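Local structure of binary enterotoxin of Clostridium perfringens component a (Clostridium perfringens, 5WTZ) at residues P155-L160 against V196-K201; V180-G185 against A208-Q213; E121-F126 against Q202-D207. The protein probably transfers ADP-ribose from NAD+ to actin as the enzymatic component of a two-part, iota-like clostridial enterotoxin. All blocks are in the same frame, centred on the assembly; numbering follows the deposited sequence.

Interaction 1 of 3, residues P155-L160 against V196-K201; sequences PILVHL and VTIKGK
L157 and V196 are the residues whose backbones come nearest, 8.3 Å from CA to CA, because their strands flank a third one, strand 201-211, which runs between them. The contact therefore spans a strand and is made by side chains alone. L157 reaches across with its CD2 methyl: its CG stands anti to the backbone N (chi1 169°), beside the carbonyl carbon, and this torsion brings CD2 up to V196 and I198. L157 CD2 lies 3.8 Å from I198 CD1 and 4.2 Å from V196 CG1, so a single leucine methyl touches two side chains set two residues apart on one strand. Both approach L157 crosswise, at about a right angle. V196 offers CG1, the branch held between its backbone N and carbonyl carbon, whereas I198 uses the far end of its longer branch. The sheet behind them is the five-stranded mixed sheet of the N-terminal ADP-ribosyltransferase-like half of the toxin, strand order 1-3-5-4-2, and the middle strand ties the two sides together: L157 forms backbone hydrogen bonds with A204 and V206, and V196 pairs with Y203. From I198 itself the chain reverses through a type I' turn that ends at K201, a tight hairpin closed by I198 N to K201 O at 2.8 Å and K201 N to I198 O at 3.1 Å. K199 and G200, both with positive phi, occupy its corner. P148 packs against L157 and E147 against I198, both from loops, while Y97 of strand 92-98 also touches I198.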
loop_
_atom_site.group_PDB
_atom_site.type_symbol
_atom_site.label_atom_id
_atom_site.label_comp_id
_atom_site.label_asym_id
_atom_site.label_seq_id
_atom_site.Cartn_x
_atom_site.Cartn_y
_atom_site.Cartn_z
ATOM N N PRO A 155 -6.474 3.739 -20.163
ATOM C CA PRO A 155 -7.878 4.178 -20.087
ATOM C C PRO A 155 -8.166 5.358 -19.164
ATOM O O PRO A 155 -9.220 5.989 -19.296
ATOM C CB PRO A 155 -8.589 2.940 -19.546
ATOM C CG PRO A 155 -7.555 2.316 -18.647
ATOM C CD PRO A 155 -6.261 2.486 -19.412
ATOM N N ILE A 156 -7.247 5.665 -18.258
ATOM C CA ILE A 156 -7.524 6.574 -17.161
ATOM C C ILE A 156 -6.579 7.755 -17.150
ATOM O O ILE A 156 -5.399 7.618 -17.459
ATOM C CB ILE A 156 -7.424 5.817 -15.793
ATOM C CG1 ILE A 156 -8.449 4.679 -15.739
ATOM C CG2 ILE A 156 -7.565 6.773 -14.599
ATOM C CD1 ILE A 156 -8.048 3.528 -14.760
ATOM N N LEU A 157 -7.113 8.926 -16.834
ATOM C CA LEU A 157 -6.301 10.105 -16.583
ATOM C C LEU A 157 -6.467 10.478 -15.119
ATOM O O LEU A 157 -7.598 10.733 -14.645
ATOM C CB LEU A 157 -6.708 11.278 -17.480
ATOM C CG LEU A 157 -6.082 12.631 -17.098
ATOM C CD1 LEU A 157 -4.569 12.625 -17.336
ATOM C CD2 LEU A 157 -6.738 13.793 -17.848
ATOM N N VAL A 158 -5.355 10.507 -14.390
ATOM C CA VAL A 158 -5.385 10.896 -12.983
ATOM C C VAL A 158 -5.024 12.373 -12.850
ATOM O O VAL A 158 -3.997 12.824 -13.342
ATOM C CB VAL A 158 -4.431 10.045 -12.109
ATOM C CG1 VAL A 158 -4.513 10.476 -10.646
ATOM C CG2 VAL A 158 -4.774 8.552 -12.222
ATOM N N HIS A 159 -5.896 13.100 -12.167
ATOM C CA HIS A 159 -5.744 14.515 -11.887
ATOM C C HIS A 159 -5.561 14.644 -10.372
ATOM O O HIS A 159 -6.534 14.701 -9.627
ATOM C CB HIS A 159 -6.974 15.266 -12.403
ATOM C CG HIS A 159 -6.958 16.739 -12.150
ATOM N ND1 HIS A 159 -8.068 17.421 -11.709
ATOM C CD2 HIS A 159 -5.988 17.668 -12.326
ATOM C CE1 HIS A 159 -7.779 18.707 -11.596
ATOM N NE2 HIS A 159 -6.524 18.883 -11.968
ATOM N N LEU A 160 -4.302 14.673 -9.940
ATOM C CA LEU A 160 -3.917 14.437 -8.551
ATOM C C LEU A 160 -3.522 15.724 -7.854
ATOM O O LEU A 160 -2.676 16.468 -8.359
ATOM C CB LEU A 160 -2.753 13.431 -8.499
ATOM C CG LEU A 160 -2.248 13.006 -7.108
ATOM C CD1 LEU A 160 -3.306 12.232 -6.319
ATOM C CD2 LEU A 160 -0.973 12.183 -7.231
ATOM N N VAL A 196 -13.503 12.497 -19.694
ATOM C CA VAL A 196 -12.850 13.636 -20.320
ATOM C C VAL A 196 -12.440 13.226 -21.722
ATOM O O VAL A 196 -11.946 12.116 -21.936
ATOM C CB VAL A 196 -11.611 14.138 -19.505
ATOM C CG1 VAL A 196 -10.522 13.067 -19.401
ATOM C CG2 VAL A 196 -11.043 15.410 -20.108
ATOM N N THR A 197 -12.678 14.111 -22.681
ATOM C CA THR A 197 -12.299 13.845 -24.057
ATOM C C THR A 197 -11.001 14.557 -24.360
ATOM O O THR A 197 -10.905 15.775 -24.223
ATOM C CB THR A 197 -13.393 14.286 -25.029
ATOM O OG1 THR A 197 -14.598 13.586 -24.699
ATOM C CG2 THR A 197 -12.997 13.963 -26.483
ATOM N N ILE A 198 -9.995 13.788 -24.753
ATOM C CA ILE A 198 -8.713 14.353 -25.153
ATOM C C ILE A 198 -8.338 13.860 -26.554
ATOM O O ILE A 198 -8.269 12.664 -26.787
ATOM C CB ILE A 198 -7.612 13.987 -24.133
ATOM C CG1 ILE A 198 -7.946 14.599 -22.772
ATOM C CG2 ILE A 198 -6.245 14.456 -24.627
ATOM C CD1 ILE A 198 -7.046 14.132 -21.658
ATOM N N LYS A 199 -8.135 14.783 -27.490
ATOM C CA LYS A 199 -7.871 14.424 -28.886
ATOM C C LYS A 199 -8.914 13.444 -29.432
ATOM O O LYS A 199 -8.567 12.442 -30.058
ATOM C CB LYS A 199 -6.470 13.826 -29.032
ATOM C CG LYS A 199 -5.326 14.783 -28.714
ATOM C CD LYS A 199 -5.207 15.866 -29.774
ATOM C CE LYS A 199 -3.945 16.696 -29.579
ATOM N NZ LYS A 199 -3.864 17.850 -30.509
ATOM N N GLY A 200 -10.187 13.716 -29.155
ATOM C CA GLY A 200 -11.279 12.953 -29.740
ATOM C C GLY A 200 -11.592 11.656 -29.019
ATOM O O GLY A 200 -12.539 10.953 -29.374
ATOM N N LYS A 201 -10.796 11.342 -28.003
ATOM C CA LYS A 201 -10.919 10.081 -27.282
ATOM C C LYS A 201 -11.323 10.284 -25.826
ATOM O O LYS A 201 -10.820 11.179 -25.141
ATOM C CB LYS A 201 -9.599 9.308 -27.358
ATOM C CG LYS A 201 -9.561 8.006 -26.588
ATOM C CD LYS A 201 -8.238 7.298 -26.870
ATOM C CE LYS A 201 -8.074 6.046 -26.042
ATOM N NZ LYS A 201 -9.212 5.107 -26.242
#

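Interaction 2 of 3, residues V180-G185 against A208-Q213; sequences VLIDQG and ADLIKQ
I182 and L210 face each other with methyl groups: CG2 of I182 and CD2 of L210 stand 4.3 Å apart, a light apolar touch across backbones whose CA atoms are still 10.0 Å apart. L210 holds CG on the far side of CA-CB from its own N (chi1 -171°), which brings CD2 of L210 up to I182 CG2. Further along, the long arm of K212 comes alongside the backbone of G185. The lysine sets out extended and then bends at chi3 and chi4, so that K212 CG and K212 NZ both lie 3.8 Å from G185 O. That distance is too long for a direct bond from the ammonium group, whose cation-pi partner is Y186. Strand 179-182 belongs to a three-stranded antiparallel sheet and strand 201-211 to the five-stranded mixed sheet, so the contact joins the two sheets of the N-terminal ADP-ribosyltransferase-like half; L162 of strand 156-162 packs against both I182 and L210. Water completes the polar end. One molecule donates to G185 O at 2.8 Å and accepts from Q213 N at 3.0 Å, linking the two main chains, and a second lies 2.9 Å from G185 O and 2.8 Å from Q213 O, with a weak bond from K212 NZ. In the loop that follows I182, D183 OD1 accepts Q184 N; the bond is bent (131°) and arrives from above the carboxylate plane. The same oxygen is hydrogen-bonded to S80 OG in helix 70-83.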
loop_
_atom_site.group_PDB
_atom_site.type_symbol
_atom_site.label_atom_id
_atom_site.label_comp_id
_atom_site.label_asym_id
_atom_site.label_seq_id
_atom_site.Cartn_x
_atom_site.Cartn_y
_atom_site.Cartn_z
ATOM N N VAL A 180 7.579 16.044 -12.476
ATOM C CA VAL A 180 7.561 16.289 -11.051
ATOM C C VAL A 180 7.792 14.980 -10.311
ATOM O O VAL A 180 7.086 14.005 -10.522
ATOM C CB VAL A 180 6.224 16.920 -10.613
ATOM C CG1 VAL A 180 6.144 17.010 -9.090
ATOM C CG2 VAL A 180 6.054 18.291 -11.270
ATOM N N LEU A 181 8.794 14.960 -9.449
ATOM C CA LEU A 181 9.148 13.745 -8.749
ATOM C C LEU A 181 8.635 13.799 -7.308
ATOM O O LEU A 181 9.066 14.632 -6.512
ATOM C CB LEU A 181 10.665 13.544 -8.802
ATOM C CG LEU A 181 11.302 12.304 -8.177
ATOM C CD1 LEU A 181 10.575 11.039 -8.564
ATOM C CD2 LEU A 181 12.765 12.230 -8.587
ATOM N N ILE A 182 7.694 12.918 -6.989
ATOM C CA ILE A 182 7.088 12.901 -5.661
ATOM C C ILE A 182 7.729 11.846 -4.761
ATOM O O ILE A 182 7.961 10.712 -5.184
ATOM C CB ILE A 182 5.573 12.624 -5.734
ATOM C CG1 ILE A 182 4.904 13.556 -6.744
ATOM C CG2 ILE A 182 4.940 12.755 -4.355
ATOM C CD1 ILE A 182 3.573 13.040 -7.242
ATOM N N ASP A 183 8.005 12.230 -3.519
ATOM C CA ASP A 183 8.579 11.325 -2.522
ATOM C C ASP A 183 7.785 10.023 -2.311
ATOM O O ASP A 183 6.595 9.927 -2.637
ATOM C CB ASP A 183 8.709 12.072 -1.191
ATOM C CG ASP A 183 9.794 11.506 -0.303
ATOM O OD1 ASP A 183 10.526 10.608 -0.767
ATOM O OD2 ASP A 183 9.922 11.973 0.853
ATOM N N GLN A 184 8.470 9.020 -1.765
ATOM C CA GLN A 184 7.857 7.771 -1.347
ATOM C C GLN A 184 6.918 7.992 -0.171
ATOM O O GLN A 184 7.025 9.002 0.523
ATOM C CB GLN A 184 8.924 6.750 -0.941
ATOM C CG GLN A 184 9.573 5.974 -2.068
ATOM C CD GLN A 184 10.372 4.790 -1.546
ATOM O OE1 GLN A 184 9.994 3.635 -1.745
ATOM N NE2 GLN A 184 11.474 5.075 -0.863
ATOM N N GLY A 185 6.005 7.044 0.043
ATOM C CA GLY A 185 5.191 7.002 1.248
ATOM C C GLY A 185 3.751 7.470 1.136
ATOM O O GLY A 185 3.039 7.528 2.137
ATOM N N ALA A 208 -8.205 13.047 -7.623
ATOM C CA ALA A 208 -7.762 12.453 -6.364
ATOM C C ALA A 208 -6.860 13.370 -5.549
ATOM O O ALA A 208 -6.226 14.305 -6.078
ATOM C CB ALA A 208 -7.044 11.137 -6.636
ATOM N N ASP A 209 -6.799 13.069 -4.261
ATOM C CA ASP A 209 -5.872 13.710 -3.336
ATOM C C ASP A 209 -4.684 12.811 -3.026
ATOM O O ASP A 209 -4.824 11.592 -2.833
ATOM C CB ASP A 209 -6.554 14.064 -2.016
ATOM C CG ASP A 209 -7.510 15.241 -2.127
ATOM O OD1 ASP A 209 -7.521 15.976 -3.130
ATOM O OD2 ASP A 209 -8.266 15.428 -1.171
ATOM N N LEU A 210 -3.511 13.420 -2.954
ATOM C CA LEU A 210 -2.354 12.740 -2.411
ATOM C C LEU A 210 -2.452 12.823 -0.895
ATOM O O LEU A 210 -2.459 13.921 -0.340
ATOM C CB LEU A 210 -1.058 13.382 -2.909
ATOM C CG LEU A 210 0.216 12.615 -2.558
ATOM C CD1 LEU A 210 0.633 11.704 -3.703
ATOM C CD2 LEU A 210 1.315 13.591 -2.204
ATOM N N ILE A 211 -2.568 11.670 -0.242
ATOM C CA ILE A 211 -2.662 11.597 1.209
ATOM C C ILE A 211 -1.543 10.732 1.758
ATOM O O ILE A 211 -0.936 9.935 1.038
ATOM C CB ILE A 211 -4.009 11.018 1.690
ATOM C CG1 ILE A 211 -4.088 9.523 1.369
ATOM C CG2 ILE A 211 -5.179 11.808 1.108
ATOM C CD1 ILE A 211 -5.089 8.744 2.250
ATOM N N LYS A 212 -1.262 10.897 3.042
ATOM C CA LYS A 212 -0.224 10.106 3.674
ATOM C C LYS A 212 -0.837 9.259 4.768
ATOM O O LYS A 212 -1.353 9.785 5.752
ATOM C CB LYS A 212 0.875 11.005 4.247
ATOM C CG LYS A 212 2.132 10.254 4.651
ATOM C CD LYS A 212 3.200 11.222 5.119
ATOM C CE LYS A 212 4.522 10.953 4.430
ATOM N NZ LYS A 212 4.992 9.566 4.690
ATOM N N GLN A 213 -0.789 7.950 4.585
ATOM C CA GLN A 213 -1.327 7.025 5.569
ATOM C C GLN A 213 -0.255 6.664 6.586
ATOM O O GLN A 213 0.936 6.729 6.278
ATOM C CB GLN A 213 -1.851 5.760 4.892
ATOM C CG GLN A 213 -2.963 6.001 3.865
ATOM C CD GLN A 213 -3.681 4.721 3.503
ATOM O OE1 GLN A 213 -4.686 4.357 4.130
ATOM N NE2 GLN A 213 -3.171 4.016 2.487
HETATM O O HOH W 1 0.457 6.545 2.261
HETATM O O HOH W 2 3.303 6.522 4.858
#

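Interaction 3 of 3, residues E121-F126 against Q202-D207; sequences EAINNF and QYAKVD
I123 meets A204, and F126 meets A204 and V206, where helix 121-126 lies over strand 202-207 with the two axes 10.8 Å apart at closest approach and only 13° from parallel. Taking the helix in order, I123 is the first residue to touch the strand. Its CG1 branch points anti to the backbone N (chi1 -162°) and the extended chain brings CD1 to 4.1 Å from A204 CB, near the point where the backbones are closest, 7.5 Å from I123 CA to A204 CA. The same isoleucine also packs on I118 and on I195 of strand 187-198. Three residues on, just short of a helical turn, F126 turns the same way; its amide is held by A122 O at 2.9 Å. The first torsion of F126 carries CG out beside the carbonyl carbon, and the ring reaches over the sheet and presents its CE2-CZ side to the strand. V206 CG2 sits at the ring edge, near the ring plane, 3.7 Å from F126 CE2, and the two side chains cross at about a right angle. A204 CB approaches the same ring obliquely, 4.3 Å from F126 CE2. F105 meets F126 edge-to-face, while I156 and L193 border it from the strands on either side of strand 201-211. This is a helix laid on one face of the central sheet of an ADP-ribosyltransferase-like domain, while K205, between the two touching strand residues, points away from it. Built wholly of carbon-to-carbon contacts, the join implies that helix and strand are held here by shape and burial, without direct polar pairing between them.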
loop_
_atom_site.group_PDB
_atom_site.type_symbol
_atom_site.label_atom_id
_atom_site.label_comp_id
_atom_site.label_asym_id
_atom_site.label_seq_id
_atom_site.Cartn_x
_atom_site.Cartn_y
_atom_site.Cartn_z
ATOM N N GLU A 121 -21.554 0.948 -18.387
ATOM C CA GLU A 121 -21.615 -0.019 -17.294
ATOM C C GLU A 121 -20.247 -0.203 -16.673
ATOM O O GLU A 121 -20.117 -0.326 -15.455
ATOM C CB GLU A 121 -22.161 -1.359 -17.780
ATOM C CG GLU A 121 -22.214 -2.422 -16.702
ATOM C CD GLU A 121 -23.020 -3.633 -17.117
ATOM O OE1 GLU A 121 -23.810 -3.522 -18.082
ATOM O OE2 GLU A 121 -22.864 -4.694 -16.476
ATOM N N ALA A 122 -19.223 -0.203 -17.518
ATOM C CA ALA A 122 -17.857 -0.352 -17.047
ATOM C C ALA A 122 -17.489 0.803 -16.126
ATOM O O ALA A 122 -16.992 0.585 -15.019
ATOM C CB ALA A 122 -16.878 -0.446 -18.221
ATOM N N ILE A 123 -17.746 2.032 -16.557
ATOM C CA ILE A 123 -17.363 3.153 -15.708
ATOM C C ILE A 123 -18.220 3.226 -14.432
ATOM O O ILE A 123 -17.758 3.741 -13.414
ATOM C CB ILE A 123 -17.411 4.498 -16.481
ATOM C CG1 ILE A 123 -16.591 5.553 -15.728
ATOM C CG2 ILE A 123 -18.847 4.947 -16.737
ATOM C CD1 ILE A 123 -16.222 6.752 -16.541
ATOM N N ASN A 124 -19.442 2.694 -14.459
ATOM C CA ASN A 124 -20.233 2.643 -13.231
ATOM C C ASN A 124 -19.637 1.651 -12.250
ATOM O O ASN A 124 -19.620 1.892 -11.052
ATOM C CB ASN A 124 -21.689 2.286 -13.516
ATOM C CG ASN A 124 -22.522 3.499 -13.855
ATOM O OD1 ASN A 124 -22.228 4.611 -13.413
ATOM N ND2 ASN A 124 -23.551 3.302 -14.667
ATOM N N ASN A 125 -19.141 0.532 -12.761
ATOM C CA ASN A 125 -18.460 -0.425 -11.909
ATOM C C ASN A 125 -17.164 0.168 -11.371
ATOM O O ASN A 125 -16.780 -0.075 -10.224
ATOM C CB ASN A 125 -18.187 -1.730 -12.666
ATOM C CG ASN A 125 -19.458 -2.526 -12.933
ATOM O OD1 ASN A 125 -20.447 -2.396 -12.214
ATOM N ND2 ASN A 125 -19.426 -3.363 -13.953
ATOM N N PHE A 126 -16.505 0.962 -12.205
ATOM C CA PHE A 126 -15.252 1.612 -11.838
ATOM C C PHE A 126 -15.504 2.604 -10.710
ATOM O O PHE A 126 -14.726 2.671 -9.762
ATOM C CB PHE A 126 -14.633 2.304 -13.058
ATOM C CG PHE A 126 -13.259 2.891 -12.821
ATOM C CD1 PHE A 126 -12.176 2.086 -12.497
ATOM C CD2 PHE A 126 -13.045 4.256 -12.989
ATOM C CE1 PHE A 126 -10.898 2.639 -12.304
ATOM C CE2 PHE A 126 -11.784 4.820 -12.786
ATOM C CZ PHE A 126 -10.702 4.007 -12.468
ATOM N N GLN A 202 -12.227 9.439 -25.352
ATOM C CA GLN A 202 -12.673 9.521 -23.965
ATOM C C GLN A 202 -11.783 8.739 -23.005
ATOM O O GLN A 202 -11.386 7.608 -23.280
ATOM C CB GLN A 202 -14.114 9.027 -23.837
ATOM C CG GLN A 202 -15.129 9.957 -24.476
ATOM C CD GLN A 202 -16.566 9.521 -24.239
ATOM O OE1 GLN A 202 -16.819 8.488 -23.614
ATOM N NE2 GLN A 202 -17.515 10.308 -24.749
ATOM N N TYR A 203 -11.496 9.354 -21.867
ATOM C CA TYR A 203 -10.752 8.712 -20.806
ATOM C C TYR A 203 -11.537 8.858 -19.517
ATOM O O TYR A 203 -12.276 9.825 -19.346
ATOM C CB TYR A 203 -9.362 9.333 -20.649
ATOM C CG TYR A 203 -8.471 9.231 -21.867
ATOM C CD1 TYR A 203 -8.557 10.167 -22.902
ATOM C CD2 TYR A 203 -7.529 8.207 -21.981
ATOM C CE1 TYR A 203 -7.731 10.084 -24.025
ATOM C CE2 TYR A 203 -6.705 8.115 -23.100
ATOM C CZ TYR A 203 -6.811 9.056 -24.116
ATOM O OH TYR A 203 -5.997 8.977 -25.226
ATOM N N ALA A 204 -11.376 7.905 -18.607
ATOM C CA ALA A 204 -11.927 8.042 -17.270
ATOM C C ALA A 204 -11.013 8.949 -16.447
ATOM O O ALA A 204 -9.865 8.590 -16.166
ATOM C CB ALA A 204 -12.083 6.675 -16.607
ATOM N N LYS A 205 -11.503 10.133 -16.094
ATOM C CA LYS A 205 -10.714 11.067 -15.308
ATOM C C LYS A 205 -10.973 10.876 -13.809
ATOM O O LYS A 205 -12.067 11.142 -13.303
ATOM C CB LYS A 205 -11.012 12.499 -15.729
ATOM C CG LYS A 205 -10.217 13.558 -14.996
ATOM C CD LYS A 205 -10.729 14.929 -15.366
ATOM C CE LYS A 205 -10.304 15.977 -14.362
ATOM N NZ LYS A 205 -10.950 17.290 -14.653
ATOM N N VAL A 206 -9.945 10.423 -13.108
ATOM C CA VAL A 206 -9.996 10.274 -11.661
ATOM C C VAL A 206 -9.397 11.516 -11.009
ATOM O O VAL A 206 -8.194 11.782 -11.145
ATOM C CB VAL A 206 -9.238 9.007 -11.192
ATOM C CG1 VAL A 206 -9.263 8.881 -9.671
ATOM C CG2 VAL A 206 -9.836 7.759 -11.830
ATOM N N ASP A 207 -10.238 12.304 -10.357
ATOM C CA ASP A 207 -9.739 13.351 -9.481
ATOM C C ASP A 207 -9.350 12.667 -8.180
ATOM O O ASP A 207 -10.074 11.793 -7.693
ATOM C CB ASP A 207 -10.784 14.436 -9.223
ATOM C CG ASP A 207 -11.043 15.315 -10.446
ATOM O OD1 ASP A 207 -10.109 15.565 -11.238
ATOM O OD2 ASP A 207 -12.187 15.779 -10.598
#

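All three contacts lie in the N-terminal ADP-ribosyltransferase-like half, away from the NAD site, which belongs to the second half, where a sheet of the same strand order recurs. Strand 201-211 is common ground: interactions 2 and 3 use it directly, and interaction 1 spans it. The centres of interactions 1 and 3 are about 10 Å apart, while interaction 2 lies about 21 Å from the first and 22 Å from the third, toward the other end of the strand. Along the chain, interaction 1 is nested within the loop closed by interaction 3, and interaction 2 crosses both. Interaction 3 sets helix 120-130 on the five-stranded sheet, and interaction 2 joins that sheet to the smaller one.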